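Long-range contacts in KLLA0F20702p (PDB 5Y5A), which is an Est1 protein that probably recruits telomerase to telomeres through its partner Cdc13: residues A[346-351]-A[400-405]; A[259-263]-A[370-374]; A[413-417]-A[526-530]. All coordinates share one frame; numbering follows the deposited sequence.

Interaction 1. Residues A[346-351]-A[400-405]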
loop_
_atom_site.group_PDB
_atom_site.type_symbol
_atom_site.label_atom_id
_atom_site.label_comp_id
_atom_site.label_asym_id
_atom_site.label_seq_id
_atom_site.Cartn_x
_atom_site.Cartn_y
_atom_site.Cartn_z
ATOM N N LEU A 346 22.459 3.130 -4.241
ATOM C CA LEU A 346 21.343 2.957 -3.314
ATOM C C LEU A 346 21.831 2.708 -1.883
ATOM O O LEU A 346 21.372 3.347 -0.945
ATOM C CB LEU A 346 20.452 1.779 -3.740
ATOM C CG LEU A 346 19.329 1.451 -2.755
ATOM C CD1 LEU A 346 18.329 2.591 -2.767
ATOM C CD2 LEU A 346 18.637 0.115 -3.050
ATOM N N PHE A 347 22.740 1.751 -1.724
ATOM C CA PHE A 347 23.225 1.389 -0.392
ATOM C C PHE A 347 24.021 2.534 0.191
ATOM O O PHE A 347 23.919 2.807 1.387
ATOM C CB PHE A 347 24.062 0.102 -0.430
ATOM C CG PHE A 347 23.234 -1.171 -0.402
ATOM C CD1 PHE A 347 22.198 -1.364 -1.301
ATOM C CD2 PHE A 347 23.508 -2.177 0.517
ATOM C CE1 PHE A 347 21.442 -2.537 -1.278
ATOM C CE2 PHE A 347 22.755 -3.349 0.553
ATOM C CZ PHE A 347 21.733 -3.537 -0.347
ATOM N N ASP A 348 24.791 3.227 -0.648
ATOM C CA ASP A 348 25.571 4.380 -0.181
ATOM C C ASP A 348 24.672 5.526 0.281
ATOM O O ASP A 348 24.911 6.122 1.332
ATOM C CB ASP A 348 26.527 4.878 -1.272
ATOM C CG ASP A 348 27.765 3.996 -1.420
ATOM O OD1 ASP A 348 27.857 2.949 -0.734
ATOM O OD2 ASP A 348 28.645 4.343 -2.233
ATOM N N LYS A 349 23.641 5.839 -0.503
ATOM C CA LYS A 349 22.695 6.890 -0.125
ATOM C C LYS A 349 22.009 6.526 1.199
ATOM O O LYS A 349 21.836 7.370 2.072
ATOM C CB LYS A 349 21.649 7.111 -1.223
ATOM C CG LYS A 349 22.193 7.746 -2.510
ATOM C CD LYS A 349 22.885 9.067 -2.219
ATOM C CE LYS A 349 23.348 9.747 -3.481
ATOM N NZ LYS A 349 24.099 11.004 -3.188
ATOM N N ILE A 350 21.649 5.260 1.352
ATOM C CA ILE A 350 21.005 4.800 2.584
ATOM C C ILE A 350 21.936 5.005 3.794
ATOM O O ILE A 350 21.504 5.480 4.840
ATOM C CB ILE A 350 20.573 3.324 2.464
ATOM C CG1 ILE A 350 19.419 3.193 1.462
ATOM C CG2 ILE A 350 20.153 2.745 3.826
ATOM C CD1 ILE A 350 18.961 1.758 1.225
ATOM N N GLU A 351 23.217 4.698 3.629
ATOM C CA GLU A 351 24.189 4.830 4.715
ATOM C C GLU A 351 24.479 6.289 5.047
ATOM O O GLU A 351 24.566 6.669 6.212
ATOM C CB GLU A 351 25.483 4.099 4.343
ATOM C CG GLU A 351 26.609 4.217 5.335
ATOM C CD GLU A 351 27.728 3.236 5.036
ATOM O OE1 GLU A 351 27.655 2.546 3.992
ATOM O OE2 GLU A 351 28.668 3.140 5.845
ATOM N N LYS A 400 20.495 -9.074 2.541
ATOM C CA LYS A 400 21.601 -8.141 2.417
ATOM C C LYS A 400 21.104 -6.722 2.725
ATOM O O LYS A 400 21.754 -5.963 3.447
ATOM C CB LYS A 400 22.207 -8.213 1.015
ATOM C CG LYS A 400 23.406 -7.312 0.825
ATOM C CD LYS A 400 24.018 -7.474 -0.553
ATOM C CE LYS A 400 25.245 -6.583 -0.693
ATOM N NZ LYS A 400 25.943 -6.775 -1.994
ATOM N N PHE A 401 19.937 -6.383 2.177
ATOM C CA PHE A 401 19.296 -5.087 2.411
ATOM C C PHE A 401 18.951 -4.895 3.888
ATOM O O PHE A 401 19.188 -3.825 4.455
ATOM C CB PHE A 401 18.030 -4.966 1.558
ATOM C CG PHE A 401 17.428 -3.593 1.551
ATOM C CD1 PHE A 401 17.856 -2.641 0.640
ATOM C CD2 PHE A 401 16.421 -3.259 2.444
ATOM C CE1 PHE A 401 17.296 -1.374 0.618
ATOM C CE2 PHE A 401 15.857 -1.988 2.432
ATOM C CZ PHE A 401 16.295 -1.049 1.522
ATOM N N PHE A 402 18.387 -5.943 4.491
ATOM C CA PHE A 402 18.099 -5.979 5.929
ATOM C C PHE A 402 19.335 -5.658 6.767
ATOM O O PHE A 402 19.322 -4.742 7.584
ATOM C CB PHE A 402 17.576 -7.358 6.357
ATOM C CG PHE A 402 16.158 -7.647 5.944
ATOM C CD1 PHE A 402 15.466 -6.794 5.101
ATOM C CD2 PHE A 402 15.517 -8.789 6.411
ATOM C CE1 PHE A 402 14.169 -7.072 4.733
ATOM C CE2 PHE A 402 14.220 -9.072 6.043
ATOM C CZ PHE A 402 13.543 -8.210 5.200
ATOM N N THR A 403 20.403 -6.425 6.570
ATOM C CA THR A 403 21.595 -6.251 7.390
ATOM C C THR A 403 22.234 -4.889 7.150
ATOM O O THR A 403 22.816 -4.301 8.059
ATOM C CB THR A 403 22.630 -7.360 7.135
ATOM O OG1 THR A 403 23.041 -7.331 5.765
ATOM C CG2 THR A 403 22.023 -8.707 7.432
ATOM N N HIS A 404 22.121 -4.383 5.931
ATOM C CA HIS A 404 22.596 -3.030 5.647
ATOM C C HIS A 404 21.772 -2.009 6.446
ATOM O O HIS A 404 22.332 -1.132 7.104
ATOM C CB HIS A 404 22.524 -2.730 4.148
ATOM C CG HIS A 404 23.168 -1.440 3.762
ATOM N ND1 HIS A 404 24.530 -1.236 3.830
ATOM C CD2 HIS A 404 22.638 -0.279 3.306
ATOM C CE1 HIS A 404 24.812 -0.009 3.431
ATOM N NE2 HIS A 404 23.680 0.591 3.105
ATOM N N LEU A 405 20.448 -2.146 6.398
ATOM C CA LEU A 405 19.551 -1.318 7.206
ATOM C C LEU A 405 19.885 -1.387 8.686
ATOM O O LEU A 405 19.951 -0.375 9.358
ATOM C CB LEU A 405 18.099 -1.746 7.024
ATOM C CG LEU A 405 17.332 -1.170 5.842
ATOM C CD1 LEU A 405 15.848 -1.457 6.005
ATOM C CD2 LEU A 405 17.606 0.319 5.741
#
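The carbonyl oxygen of F347 is gripped twice: it accepts the helical bond from E351 N, and from the opposite face of its plane H404 NE2 reaches the same O at 2.8 Å, with an N-H...O angle of 149°. Imidazole suits this place because one ring can donate to a neighbouring helix and still offer a flat ring for an aromatic neighbour to rest on. With CG anti to the backbone N, the H404 ring extends across the gap, and F347 CD2 lies over its centre, 3.3 Å from H404 CG; the two rings meet obliquely. F401 turns its edge to the F347 face in an offset edge-to-face pair, the planes at 83°, which completes an aromatic cluster. Beside the cluster I350 uses two branches: CD1 meets F401 CE1 at 3.6 Å, while CG2 touches L405 CD2 at 4.0 Å. The aliphatic chain of K400 borders the cluster, its CG 4.0 Å from F347 CE2. The segments run nearly parallel, crossing at -24° with axes 11.0 Å apart, a spacing that accommodates such large side chains. They join helix 339-379 to helix 385-410, with F402 and L405 packing onward against helix 421-433.

Interaction 2. Residues A[259-263]-A[370-374]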
loop_
_atom_site.group_PDB
_atom_site.type_symbol
_atom_site.label_atom_id
_atom_site.label_comp_id
_atom_site.label_asym_id
_atom_site.label_seq_id
_atom_site.Cartn_x
_atom_site.Cartn_y
_atom_site.Cartn_z
ATOM N N VAL A 259 2.303 -3.019 -5.547
ATOM C CA VAL A 259 2.598 -4.200 -4.743
ATOM C C VAL A 259 1.569 -4.339 -3.629
ATOM O O VAL A 259 1.066 -5.425 -3.382
ATOM C CB VAL A 259 4.015 -4.137 -4.144
ATOM C CG1 VAL A 259 4.182 -5.186 -3.054
ATOM C CG2 VAL A 259 5.053 -4.339 -5.243
ATOM N N ARG A 260 1.240 -3.227 -2.971
ATOM C CA ARG A 260 0.208 -3.243 -1.934
ATOM C C ARG A 260 -1.146 -3.711 -2.494
ATOM O O ARG A 260 -1.950 -4.312 -1.782
ATOM C CB ARG A 260 0.051 -1.858 -1.297
ATOM C CG ARG A 260 1.266 -1.356 -0.495
ATOM C CD ARG A 260 1.556 -2.229 0.728
ATOM N NE ARG A 260 0.377 -2.441 1.562
ATOM C CZ ARG A 260 0.020 -1.658 2.578
ATOM N NH1 ARG A 260 0.751 -0.594 2.891
ATOM N NH2 ARG A 260 -1.071 -1.942 3.287
ATOM N N SER A 261 -1.390 -3.426 -3.769
ATOM C CA SER A 261 -2.686 -3.699 -4.370
ATOM C C SER A 261 -2.790 -5.167 -4.745
ATOM O O SER A 261 -3.882 -5.701 -4.889
ATOM C CB SER A 261 -2.911 -2.824 -5.606
ATOM O OG SER A 261 -2.307 -3.411 -6.744
ATOM N N SER A 262 -1.635 -5.806 -4.907
ATOM C CA SER A 262 -1.575 -7.201 -5.310
ATOM C C SER A 262 -1.571 -8.129 -4.116
ATOM O O SER A 262 -1.861 -9.303 -4.258
ATOM C CB SER A 262 -0.322 -7.477 -6.143
ATOM O OG SER A 262 -0.221 -6.589 -7.231
ATOM N N LEU A 263 -1.213 -7.600 -2.949
ATOM C CA LEU A 263 -0.965 -8.426 -1.766
ATOM C C LEU A 263 -1.884 -8.106 -0.579
ATOM O O LEU A 263 -1.690 -8.631 0.518
ATOM C CB LEU A 263 0.491 -8.271 -1.325
ATOM C CG LEU A 263 1.570 -8.644 -2.340
ATOM C CD1 LEU A 263 2.926 -8.339 -1.747
ATOM C CD2 LEU A 263 1.459 -10.114 -2.673
ATOM N N GLY A 370 7.360 -7.172 0.040
ATOM C CA GLY A 370 6.261 -7.492 -0.849
ATOM C C GLY A 370 6.729 -8.086 -2.167
ATOM O O GLY A 370 6.124 -9.017 -2.678
ATOM N N SER A 371 7.824 -7.562 -2.704
ATOM C CA SER A 371 8.337 -8.027 -3.985
ATOM C C SER A 371 8.786 -9.483 -3.997
ATOM O O SER A 371 8.837 -10.105 -5.064
ATOM C CB SER A 371 9.493 -7.140 -4.436
ATOM O OG SER A 371 8.983 -5.905 -4.914
ATOM N N PHE A 372 9.126 -10.033 -2.833
ATOM C CA PHE A 372 9.489 -11.450 -2.774
ATOM C C PHE A 372 8.257 -12.296 -3.079
ATOM O O PHE A 372 8.356 -13.354 -3.703
ATOM C CB PHE A 372 10.080 -11.837 -1.404
ATOM C CG PHE A 372 10.364 -13.325 -1.263
ATOM C CD1 PHE A 372 11.490 -13.891 -1.847
ATOM C CD2 PHE A 372 9.509 -14.145 -0.541
ATOM C CE1 PHE A 372 11.754 -15.245 -1.727
ATOM C CE2 PHE A 372 9.764 -15.514 -0.416
ATOM C CZ PHE A 372 10.885 -16.063 -1.009
ATOM N N HIS A 373 7.092 -11.826 -2.643
ATOM C CA HIS A 373 5.855 -12.555 -2.904
ATOM C C HIS A 373 5.324 -12.225 -4.299
ATOM O O HIS A 373 4.647 -13.039 -4.900
ATOM C CB HIS A 373 4.809 -12.247 -1.833
ATOM C CG HIS A 373 5.272 -12.560 -0.443
ATOM N ND1 HIS A 373 5.091 -13.796 0.139
ATOM C CD2 HIS A 373 5.940 -11.807 0.464
ATOM C CE1 HIS A 373 5.614 -13.787 1.352
ATOM N NE2 HIS A 373 6.134 -12.593 1.576
ATOM N N MET A 374 5.635 -11.037 -4.812
ATOM C CA MET A 374 5.383 -10.755 -6.227
ATOM C C MET A 374 6.140 -11.790 -7.068
ATOM O O MET A 374 5.581 -12.395 -7.983
ATOM C CB MET A 374 5.816 -9.334 -6.606
ATOM C CG MET A 374 5.070 -8.223 -5.858
ATOM S SD MET A 374 3.277 -8.262 -6.115
ATOM C CE MET A 374 3.161 -7.606 -7.782
#
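The imidazole of H373 is the flat group at this contact, and L263 meets it at its root: L263 CD2 lies 4.1 Å from H373 CB, the two side chains crossing at about a right angle. F372 CD2, from the same helix, lies over one face of the ring. H373 NE2 is hydrogen-bonded to W432 NE1; the W432 ring also meets the imidazole steeply, and the ring of H436 meets it too, so a polar aromatic ring fits the border of a largely apolar interface.

G370 is where the backbones come nearest, its CA 6.3 Å from V259 CA. Lacking a side chain, it lets V259 CG1 settle at 3.8 Å from G370 CA, and L263 CD1 comes to 3.4 Å from G370 O. The segments 259-263 and 370-374, on helices 251-263 and 339-379, cross at 60° with axes 9.9 Å apart. Both belong to the part of the chain assigned to the Est1 DNA/RNA binding domain, a family of the TPR clan, and the contact brings a short helix against the long one within this largely helical architecture.

M374 covers the flank beyond the glycine. Its chain is bent at both chi2 (-59°) and chi3 (-75°), which folds the thioether back toward helix 251-263. V259 CG2 touches M374 CG at 3.9 Å, and M374 SD lies 3.7 Å from S262 CB. The unbranched, flexible methionine can follow this uneven surface, where a beta-branched valine offers a compact, stiff counterpart. S262 OG is 3.6 Å from M374 CE, but its hydrogen bond goes to F258 O in its own helix, which lets a small polar side chain sit beside the methyl group. I272 and F275 of helix 271-279 pack on M374 from outside the pair.

Interaction 3. Residues A[413-417]-A[526-530]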
loop_
_atom_site.group_PDB
_atom_site.type_symbol
_atom_site.label_atom_id
_atom_site.label_comp_id
_atom_site.label_asym_id
_atom_site.label_seq_id
_atom_site.Cartn_x
_atom_site.Cartn_y
_atom_site.Cartn_z
ATOM N N GLU A 413 20.538 4.543 15.340
ATOM C CA GLU A 413 19.349 5.313 15.706
ATOM C C GLU A 413 18.379 4.619 16.668
ATOM O O GLU A 413 17.233 5.050 16.800
ATOM C CB GLU A 413 18.578 5.702 14.440
ATOM C CG GLU A 413 19.369 6.533 13.444
ATOM C CD GLU A 413 19.712 7.913 13.972
ATOM O OE1 GLU A 413 20.656 8.542 13.440
ATOM O OE2 GLU A 413 19.029 8.376 14.911
ATOM N N PHE A 414 18.822 3.574 17.359
ATOM C CA PHE A 414 17.884 2.792 18.164
ATOM C C PHE A 414 17.403 3.563 19.391
ATOM O O PHE A 414 16.420 3.163 20.012
ATOM C CB PHE A 414 18.496 1.446 18.582
ATOM C CG PHE A 414 19.698 1.568 19.485
ATOM C CD1 PHE A 414 19.543 1.684 20.861
ATOM C CD2 PHE A 414 20.980 1.547 18.958
ATOM C CE1 PHE A 414 20.638 1.787 21.686
ATOM C CE2 PHE A 414 22.083 1.654 19.780
ATOM C CZ PHE A 414 21.913 1.780 21.146
ATOM N N LYS A 415 18.073 4.671 19.724
ATOM C CA LYS A 415 17.651 5.513 20.846
ATOM C C LYS A 415 16.751 6.666 20.415
ATOM O O LYS A 415 16.217 7.405 21.254
ATOM C CB LYS A 415 18.869 6.078 21.590
ATOM C CG LYS A 415 19.719 5.024 22.274
ATOM C CD LYS A 415 20.867 5.642 23.048
ATOM C CE LYS A 415 21.756 4.555 23.622
ATOM N NZ LYS A 415 22.914 5.095 24.385
ATOM N N ASN A 416 16.587 6.828 19.107
ATOM C CA ASN A 416 15.821 7.949 18.562
ATOM C C ASN A 416 14.326 7.815 18.876
ATOM O O ASN A 416 13.635 6.962 18.312
ATOM C CB ASN A 416 16.047 8.042 17.046
ATOM C CG ASN A 416 15.500 9.322 16.438
ATOM O OD1 ASN A 416 14.429 9.800 16.811
ATOM N ND2 ASN A 416 16.239 9.882 15.485
ATOM N N CYS A 417 13.833 8.665 19.769
ATOM C CA CYS A 417 12.425 8.649 20.157
ATOM C C CYS A 417 11.549 9.519 19.250
ATOM O O CYS A 417 10.326 9.505 19.363
ATOM C CB CYS A 417 12.272 9.112 21.608
ATOM S SG CYS A 417 13.094 8.040 22.827
ATOM N N ALA A 526 6.069 10.100 22.639
ATOM C CA ALA A 526 6.915 9.487 21.624
ATOM C C ALA A 526 7.931 8.574 22.298
ATOM O O ALA A 526 8.282 7.517 21.770
ATOM C CB ALA A 526 7.613 10.550 20.792
ATOM N N LYS A 527 8.381 8.996 23.476
ATOM C CA LYS A 527 9.344 8.243 24.273
ATOM C C LYS A 527 8.755 6.910 24.733
ATOM O O LYS A 527 9.355 5.846 24.543
ATOM C CB LYS A 527 9.791 9.067 25.483
ATOM C CG LYS A 527 10.678 8.310 26.459
ATOM C CD LYS A 527 11.092 9.185 27.633
ATOM C CE LYS A 527 11.931 8.405 28.637
ATOM N NZ LYS A 527 12.205 9.193 29.874
ATOM N N GLU A 528 7.571 6.978 25.332
ATOM C CA GLU A 528 6.882 5.780 25.777
ATOM C C GLU A 528 6.627 4.841 24.606
ATOM O O GLU A 528 6.855 3.640 24.718
ATOM C CB GLU A 528 5.580 6.149 26.485
ATOM C CG GLU A 528 5.832 6.797 27.841
ATOM C CD GLU A 528 4.612 7.474 28.422
ATOM O OE1 GLU A 528 4.702 7.971 29.565
ATOM O OE2 GLU A 528 3.568 7.515 27.741
ATOM N N GLU A 529 6.193 5.381 23.471
ATOM C CA GLU A 529 5.966 4.543 22.296
ATOM C C GLU A 529 7.264 3.872 21.858
ATOM O O GLU A 529 7.269 2.694 21.500
ATOM C CB GLU A 529 5.363 5.358 21.153
ATOM C CG GLU A 529 3.930 5.804 21.429
ATOM C CD GLU A 529 3.252 6.460 20.233
ATOM O OE1 GLU A 529 3.959 6.908 19.305
ATOM O OE2 GLU A 529 2.005 6.526 20.227
ATOM N N HIS A 530 8.361 4.618 21.912
ATOM C CA HIS A 530 9.686 4.073 21.622
ATOM C C HIS A 530 10.041 2.944 22.603
ATOM O O HIS A 530 10.572 1.902 22.213
ATOM C CB HIS A 530 10.738 5.184 21.676
ATOM C CG HIS A 530 12.143 4.700 21.480
ATOM N ND1 HIS A 530 13.017 4.514 22.529
ATOM C CD2 HIS A 530 12.824 4.365 20.359
ATOM C CE1 HIS A 530 14.175 4.080 22.065
ATOM N NE2 HIS A 530 14.085 3.978 20.751
HETATM O O HOH W 1 9.019 6.975 19.195
#
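Residues 413-417 form an irregular link containing a type I beta turn from E413 to N416, closed by the bond from N416 N to E413 O, whereas 526-530 is the first part of a helix. The backbones come nearest at C417 and K527, whose CA atoms are 5.2 Å apart. H530 spans the gap. A chi1 of 176° swings the imidazole away from its own backbone N and out toward the turn, where NE2 donates to F414 O at 2.6 Å. That oxygen lies in the imidazole plane, though the N-H...O angle of 146° leaves the bond somewhat bent. The ring thus supplies both a donor for a turn carbonyl and a neighbour for the sulfur: C417 SG approaches obliquely, 3.5 Å from H530 ND1, and also touches K527 CA. Cysteine is small enough to fit between ring and helix backbone. C417 O is 3.2 Å from A526 CB, alanine being short enough for the loop to come close. A water bridges the backbones there, donating to C417 O at 2.9 Å and to A526 O at 2.7 Å. Within the turn, N416 ND2 also donates to E413 OE2, while N416 OD1 accepts from the backbone N of E418 and M419. The result is a surface contact in which a helix's histidine holds a type I beta turn within the loop between helices 385-410 and 421-433.

How the interactions relate
Interactions 1 and 2 share helix 339-379: its earlier part meets helix 385-410 in interaction 1 and its later part meets helix 251-263 in interaction 2. Their centres are about 21 Å apart and their nearest atoms about 8 Å, so they do not touch, yet their segments alternate along the chain. Interaction 3 follows both in sequence, starting just beyond helix 385-410; it lies about 21 Å from interaction 1 and about 29 Å from interaction 2, centre to centre. The first two are buried packing within the range of the Est1 DNA/RNA binding domain, whereas the third, at the surface, joins helix 526-546 to the loop after helix 385-410.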